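Local coordinates for twitching motility protein PilT (Aquifex aeolicus, PDB 2EYU) that probably serves as the ATP-driven motor that retracts type IV pili for twitching motility, here as its C-terminal domain, at residues V179-L184 and Q221-L226; Y48-K53 and K69-I74. The protein carries 1 engineered substitution. All blocks are in the same frame, centred on the assembly; numbering follows the deposited sequence.

Contact 1 of 2, residues V179-L184 and Q221-L226; sequences VLAYGL and QTLYKL. Engineered in segment 179-184: Gly-183 (natural residue Glu).
Thr-222 and Tyr-182 are set against each other by their first torsions. In Tyr-182, CG sits between the backbone N and the carbonyl carbon (chi1 57°), the crowded position, which turns the ring across the strand and under Thr-222, although its CB points away from the helix. In Thr-222, chi1 of -61° puts OG1 beside the backbone N and CG2 anti to it, and both branches lie over the same face of the tyrosine ring. The methyl CG2 makes a CH-pi contact 4.0 Å from the centroid of the Tyr-182 ring, while OG1 stands nearer the rim, 3.8 Å from CE1 of Tyr-182. OG1 also donates a short, nearly axial hydrogen bond to Tyr-182 O (2.6 Å, C=O...donor angle 165°), and is bound in addition by the side-chain amide of Gln-217. A valine in place of Thr-222 would keep the methyl over the ring but would probably leave the Tyr-182 carbonyl without its hydroxyl mate.

Leu-226, one turn on, and Leu-223 add mainly apolar contacts. Val-179 CG2 and Leu-226 CD1 meet tip to tip at 3.8 Å, and the same CD1 rests 3.7 Å from Leu-180 O. Leu-223 CD2 closes on Ala-181 CB at 3.8 Å, and Leu-223 also touches Leu-247 of helix 244-251. Strand 179-185 is bonded through Val-179, Ala-181 and the engineered Gly-183 (naturally glutamate) to strand 162-171, and on its other edge Leu-184 pairs with Gln-217. A helix packed, like 219-228, on an antiparallel extension of a mostly parallel sheet is consistent with the alpha/beta P-loop NTPase fold of this secretion-ATPase family.

Contact 2 of 2, residues Y48-K53 and K69-I74; sequences YINQTK and KHKKSI
Lys-72 lies across the carbonyl end of helix 38-52, where Asn-50, Gln-51 and Thr-52 present their carbonyl oxygens. Its CB starts 3.1 Å from Asn-50 O. CG runs on past the carbonyl group of Lys-53, and CD lies 3.4 Å from Thr-52 O. Bends at chi3 (-94°) and chi4 (109°) then turn CE over toward Gln-51 and bring NZ to Gln-51 O at 2.5 Å, a hydrogen bond that is short as modelled and whose donor is tilted 24° from the carbonyl plane. The backbone binds one residue earlier: Lys-72 N donates to Asn-50 O at 2.8 Å, and Ser-73 N adds a weak bond to that oxygen.

Beyond it, Ser-73 OG donates to Lys-53 O, modelled at a very short 2.4 Å, so that its exact geometry is doubtful; the same OG is also bonded to Tyr-55 N. The aliphatic part of Lys-71 runs alongside Gln-51, with CD of Lys-71 and CG of Gln-51 modelled rather close at 3.3 Å.

Asn-50 O and Gln-51 O, near the helix end and with no further turn to bond to, are therefore met from the loop by backbone N-H groups and an ammonium group. The positive charge of Lys-72 at the carbonyl-rich end would be expected to interact favourably with the helix dipole.

Overall arrangement
Contacts 1 and 2 do not touch: their centres are 29 Å apart and their nearest atoms about 14 Å. They lie toward opposite edges of one mixed sheet. Contact 2 lies by strand 74-79, an outermost strand, and contact 1 on strand 179-185, next to outermost at the other side, with strand 26-31 between them. The loop leading from strand 26-31 to helix 38-52 carries a sequence consistent with a Walker A P-loop. Contact 2 holds the far end of that helix, while in contact 1 the side chain of Leu-180 approaches this loop but makes no contact. Both segments of contact 2 precede those of contact 1 in the chain.

Contact 1 of 2, residues V179-L184 and Q221-L226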
loop_
_atom_site.group_PDB
_atom_site.type_symbol
_atom_site.label_atom_id
_atom_site.label_comp_id
_atom_site.label_asym_id
_atom_site.label_seq_id
_atom_site.Cartn_x
_atom_site.Cartn_y
_atom_site.Cartn_z
ATOM N N VAL A 179 -12.792 6.715 -11.301
ATOM C CA VAL A 179 -11.415 6.412 -11.698
ATOM C C VAL A 179 -10.528 6.378 -10.454
ATOM O O VAL A 179 -10.748 7.169 -9.537
ATOM C CB VAL A 179 -10.839 7.425 -12.687
ATOM C CG1 VAL A 179 -10.735 8.784 -12.009
ATOM C CG2 VAL A 179 -9.486 6.936 -13.183
ATOM N N LEU A 180 -9.557 5.464 -10.485
ATOM C CA LEU A 180 -8.575 5.390 -9.411
ATOM C C LEU A 180 -7.471 6.413 -9.616
ATOM O O LEU A 180 -6.814 6.362 -10.668
ATOM C CB LEU A 180 -7.921 3.999 -9.321
ATOM C CG LEU A 180 -7.789 3.473 -7.890
ATOM C CD1 LEU A 180 -8.870 2.438 -7.597
ATOM C CD2 LEU A 180 -6.398 2.901 -7.666
ATOM N N ALA A 181 -7.302 7.258 -8.619
ATOM C CA ALA A 181 -6.213 8.211 -8.461
ATOM C C ALA A 181 -5.296 7.639 -7.369
ATOM O O ALA A 181 -5.804 7.226 -6.322
ATOM C CB ALA A 181 -6.732 9.596 -8.130
ATOM N N TYR A 182 -4.004 7.581 -7.662
ATOM C CA TYR A 182 -3.036 6.934 -6.791
ATOM C C TYR A 182 -1.722 7.706 -6.752
ATOM O O TYR A 182 -1.397 8.384 -7.728
ATOM C CB TYR A 182 -2.714 5.508 -7.266
ATOM C CG TYR A 182 -2.204 5.439 -8.692
ATOM C CD1 TYR A 182 -0.864 5.491 -9.029
ATOM C CD2 TYR A 182 -3.096 5.305 -9.754
ATOM C CE1 TYR A 182 -0.456 5.420 -10.345
ATOM C CE2 TYR A 182 -2.710 5.234 -11.072
ATOM C CZ TYR A 182 -1.368 5.291 -11.365
ATOM O OH TYR A 182 -0.940 5.225 -12.672
ATOM N N GLY A 183 -1.029 7.525 -5.640
ATOM C CA GLY A 183 0.362 7.928 -5.462
ATOM C C GLY A 183 1.180 6.642 -5.372
ATOM O O GLY A 183 0.629 5.627 -4.949
ATOM N N LEU A 184 2.440 6.602 -5.764
ATOM C CA LEU A 184 3.115 5.282 -5.706
ATOM C C LEU A 184 4.586 5.497 -5.371
ATOM O O LEU A 184 5.268 6.336 -5.969
ATOM C CB LEU A 184 2.892 4.573 -7.028
ATOM C CG LEU A 184 3.558 3.246 -7.360
ATOM C CD1 LEU A 184 3.046 2.108 -6.494
ATOM C CD2 LEU A 184 3.342 2.896 -8.830
ATOM N N GLN A 221 0.455 14.233 -9.564
ATOM C CA GLN A 221 0.724 13.952 -10.976
ATOM C C GLN A 221 -0.384 13.117 -11.614
ATOM O O GLN A 221 -0.854 13.360 -12.735
ATOM C CB GLN A 221 2.058 13.232 -11.117
ATOM C CG GLN A 221 3.287 13.897 -10.505
ATOM C CD GLN A 221 4.505 13.066 -10.906
ATOM O OE1 GLN A 221 5.146 12.413 -10.085
ATOM N NE2 GLN A 221 4.769 13.094 -12.209
ATOM N N THR A 222 -0.799 12.091 -10.879
ATOM C CA THR A 222 -1.829 11.167 -11.337
ATOM C C THR A 222 -3.158 11.886 -11.573
ATOM O O THR A 222 -3.878 11.591 -12.525
ATOM C CB THR A 222 -2.051 10.019 -10.340
ATOM O OG1 THR A 222 -0.862 9.235 -10.159
ATOM C CG2 THR A 222 -3.110 9.083 -10.913
ATOM N N LEU A 223 -3.503 12.833 -10.709
ATOM C CA LEU A 223 -4.638 13.713 -10.930
ATOM C C LEU A 223 -4.474 14.579 -12.168
ATOM O O LEU A 223 -5.352 14.800 -13.008
ATOM C CB LEU A 223 -4.816 14.629 -9.706
ATOM C CG LEU A 223 -5.165 13.904 -8.412
ATOM C CD1 LEU A 223 -4.972 14.815 -7.207
ATOM C CD2 LEU A 223 -6.587 13.378 -8.507
ATOM N N TYR A 224 -3.260 15.118 -12.284
ATOM C CA TYR A 224 -2.938 15.912 -13.467
ATOM C C TYR A 224 -3.172 15.104 -14.730
ATOM O O TYR A 224 -3.900 15.561 -15.627
ATOM C CB TYR A 224 -1.510 16.425 -13.360
ATOM C CG TYR A 224 -1.009 17.307 -14.480
ATOM C CD1 TYR A 224 -1.831 18.220 -15.117
ATOM C CD2 TYR A 224 0.311 17.222 -14.896
ATOM C CE1 TYR A 224 -1.347 19.017 -16.137
ATOM C CE2 TYR A 224 0.806 18.015 -15.914
ATOM C CZ TYR A 224 -0.032 18.913 -16.533
ATOM O OH TYR A 224 0.445 19.707 -17.549
ATOM N N LYS A 225 -2.598 13.910 -14.852
ATOM C CA LYS A 225 -2.797 13.155 -16.098
ATOM C C LYS A 225 -4.231 12.695 -16.281
ATOM O O LYS A 225 -4.744 12.696 -17.406
ATOM C CB LYS A 225 -1.843 11.967 -16.182
ATOM C CG LYS A 225 -1.301 11.439 -14.869
ATOM C CD LYS A 225 -0.703 10.049 -15.076
ATOM C CE LYS A 225 -1.800 9.028 -15.315
ATOM N NZ LYS A 225 -1.708 8.380 -16.653
ATOM N N LEU A 226 -4.931 12.302 -15.223
ATOM C CA LEU A 226 -6.346 11.965 -15.379
ATOM C C LEU A 226 -7.154 13.150 -15.900
ATOM O O LEU A 226 -8.030 12.979 -16.752
ATOM C CB LEU A 226 -6.955 11.509 -14.050
ATOM C CG LEU A 226 -6.328 10.218 -13.504
ATOM C CD1 LEU A 226 -7.064 9.692 -12.282
ATOM C CD2 LEU A 226 -6.254 9.146 -14.594
#

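Contact 2 of 2, residues Y48-K53 and K69-I74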
loop_
_atom_site.group_PDB
_atom_site.type_symbol
_atom_site.label_atom_id
_atom_site.label_comp_id
_atom_site.label_asym_id
_atom_site.label_seq_id
_atom_site.Cartn_x
_atom_site.Cartn_y
_atom_site.Cartn_z
ATOM N N TYR A 48 -4.220 -12.408 -7.632
ATOM C CA TYR A 48 -3.197 -12.660 -8.630
ATOM C C TYR A 48 -2.272 -13.760 -8.129
ATOM O O TYR A 48 -1.956 -14.708 -8.845
ATOM C CB TYR A 48 -2.334 -11.432 -8.936
ATOM C CG TYR A 48 -1.155 -11.699 -9.858
ATOM C CD1 TYR A 48 -1.294 -11.966 -11.204
ATOM C CD2 TYR A 48 0.142 -11.691 -9.347
ATOM C CE1 TYR A 48 -0.211 -12.212 -12.037
ATOM C CE2 TYR A 48 1.228 -11.935 -10.160
ATOM C CZ TYR A 48 1.060 -12.197 -11.506
ATOM O OH TYR A 48 2.161 -12.432 -12.287
ATOM N N ILE A 49 -1.825 -13.553 -6.893
ATOM C CA ILE A 49 -0.947 -14.544 -6.282
ATOM C C ILE A 49 -1.658 -15.887 -6.325
ATOM O O ILE A 49 -1.100 -16.820 -6.899
ATOM C CB ILE A 49 -0.571 -14.143 -4.845
ATOM C CG1 ILE A 49 -0.041 -12.715 -4.703
ATOM C CG2 ILE A 49 0.427 -15.131 -4.289
ATOM C CD1 ILE A 49 0.039 -12.205 -3.279
ATOM N N ASN A 50 -2.858 -15.943 -5.748
ATOM C CA ASN A 50 -3.714 -17.119 -5.749
ATOM C C ASN A 50 -3.682 -17.880 -7.069
ATOM O O ASN A 50 -3.624 -19.111 -7.091
ATOM C CB ASN A 50 -5.168 -16.703 -5.484
ATOM C CG ASN A 50 -6.109 -17.762 -4.981
ATOM O OD1 ASN A 50 -7.330 -17.547 -4.938
ATOM N ND2 ASN A 50 -5.629 -18.920 -4.555
ATOM N N GLN A 51 -3.745 -17.128 -8.170
ATOM C CA GLN A 51 -3.921 -17.736 -9.481
ATOM C C GLN A 51 -2.591 -18.161 -10.090
ATOM O O GLN A 51 -2.533 -18.996 -10.974
ATOM C CB GLN A 51 -4.569 -16.758 -10.465
ATOM C CG GLN A 51 -5.780 -16.018 -9.949
ATOM C CD GLN A 51 -5.951 -14.640 -10.547
ATOM O OE1 GLN A 51 -6.057 -13.661 -9.805
ATOM N NE2 GLN A 51 -5.971 -14.574 -11.875
ATOM N N THR A 52 -1.521 -17.540 -9.607
ATOM C CA THR A 52 -0.226 -17.685 -10.270
ATOM C C THR A 52 0.735 -18.563 -9.504
ATOM O O THR A 52 1.518 -19.323 -10.092
ATOM C CB THR A 52 0.366 -16.273 -10.469
ATOM O OG1 THR A 52 -0.492 -15.589 -11.401
ATOM C CG2 THR A 52 1.756 -16.340 -11.059
ATOM N N LYS A 53 0.687 -18.507 -8.172
ATOM C CA LYS A 53 1.656 -19.280 -7.398
ATOM C C LYS A 53 1.030 -20.243 -6.416
ATOM O O LYS A 53 -0.041 -19.975 -5.847
ATOM C CB LYS A 53 2.515 -18.263 -6.645
ATOM C CG LYS A 53 3.560 -17.597 -7.555
ATOM C CD LYS A 53 4.939 -17.706 -6.931
ATOM C CE LYS A 53 5.662 -18.953 -7.422
ATOM N NZ LYS A 53 6.871 -18.602 -8.221
ATOM N N LYS A 69 -11.416 -17.472 -3.952
ATOM C CA LYS A 69 -11.594 -18.703 -4.702
ATOM C C LYS A 69 -10.445 -19.654 -4.397
ATOM O O LYS A 69 -9.329 -19.198 -4.109
ATOM C CB LYS A 69 -11.629 -18.417 -6.204
ATOM C CG LYS A 69 -12.958 -18.470 -6.922
ATOM C CD LYS A 69 -12.920 -19.379 -8.146
ATOM C CE LYS A 69 -13.903 -18.929 -9.215
ATOM N NZ LYS A 69 -14.621 -20.072 -9.854
ATOM N N HIS A 70 -10.636 -20.974 -4.449
ATOM C CA HIS A 70 -9.432 -21.785 -4.238
ATOM C C HIS A 70 -8.855 -22.225 -5.591
ATOM O O HIS A 70 -9.343 -23.174 -6.194
ATOM C CB HIS A 70 -9.675 -23.003 -3.351
ATOM C CG HIS A 70 -8.486 -23.923 -3.342
ATOM N ND1 HIS A 70 -8.589 -25.277 -3.547
ATOM C CD2 HIS A 70 -7.166 -23.673 -3.160
ATOM C CE1 HIS A 70 -7.387 -25.824 -3.488
ATOM N NE2 HIS A 70 -6.496 -24.869 -3.250
ATOM N N LYS A 71 -7.827 -21.505 -5.987
ATOM C CA LYS A 71 -7.080 -21.565 -7.229
ATOM C C LYS A 71 -5.761 -22.300 -7.048
ATOM O O LYS A 71 -5.781 -23.461 -6.629
ATOM C CB LYS A 71 -6.859 -20.128 -7.733
ATOM C CG LYS A 71 -8.169 -19.481 -8.184
ATOM C CD LYS A 71 -7.997 -18.033 -8.581
ATOM C CE LYS A 71 -9.031 -17.529 -9.566
ATOM N NZ LYS A 71 -8.976 -18.212 -10.891
ATOM N N LYS A 72 -4.620 -21.686 -7.343
ATOM C CA LYS A 72 -3.330 -22.356 -7.182
ATOM C C LYS A 72 -2.795 -22.328 -5.758
ATOM O O LYS A 72 -2.015 -23.211 -5.386
ATOM C CB LYS A 72 -2.292 -21.718 -8.125
ATOM C CG LYS A 72 -1.334 -22.733 -8.721
ATOM C CD LYS A 72 -0.362 -22.181 -9.733
ATOM C CE LYS A 72 -0.869 -22.323 -11.156
ATOM N NZ LYS A 72 -1.253 -21.035 -11.783
ATOM N N SER A 73 -3.180 -21.337 -4.945
ATOM C CA SER A 73 -2.618 -21.136 -3.627
ATOM C C SER A 73 -3.555 -21.657 -2.539
ATOM O O SER A 73 -4.692 -21.950 -2.885
ATOM C CB SER A 73 -2.303 -19.655 -3.341
ATOM O OG SER A 73 -1.035 -19.266 -3.820
ATOM N N ILE A 74 -3.032 -21.747 -1.322
ATOM C CA ILE A 74 -3.790 -22.132 -0.134
ATOM C C ILE A 74 -4.014 -20.930 0.777
ATOM O O ILE A 74 -3.080 -20.464 1.434
ATOM C CB ILE A 74 -3.090 -23.278 0.615
ATOM C CG1 ILE A 74 -3.572 -23.490 2.049
ATOM C CG2 ILE A 74 -1.579 -23.116 0.573
ATOM C CD1 ILE A 74 -3.112 -24.820 2.616
#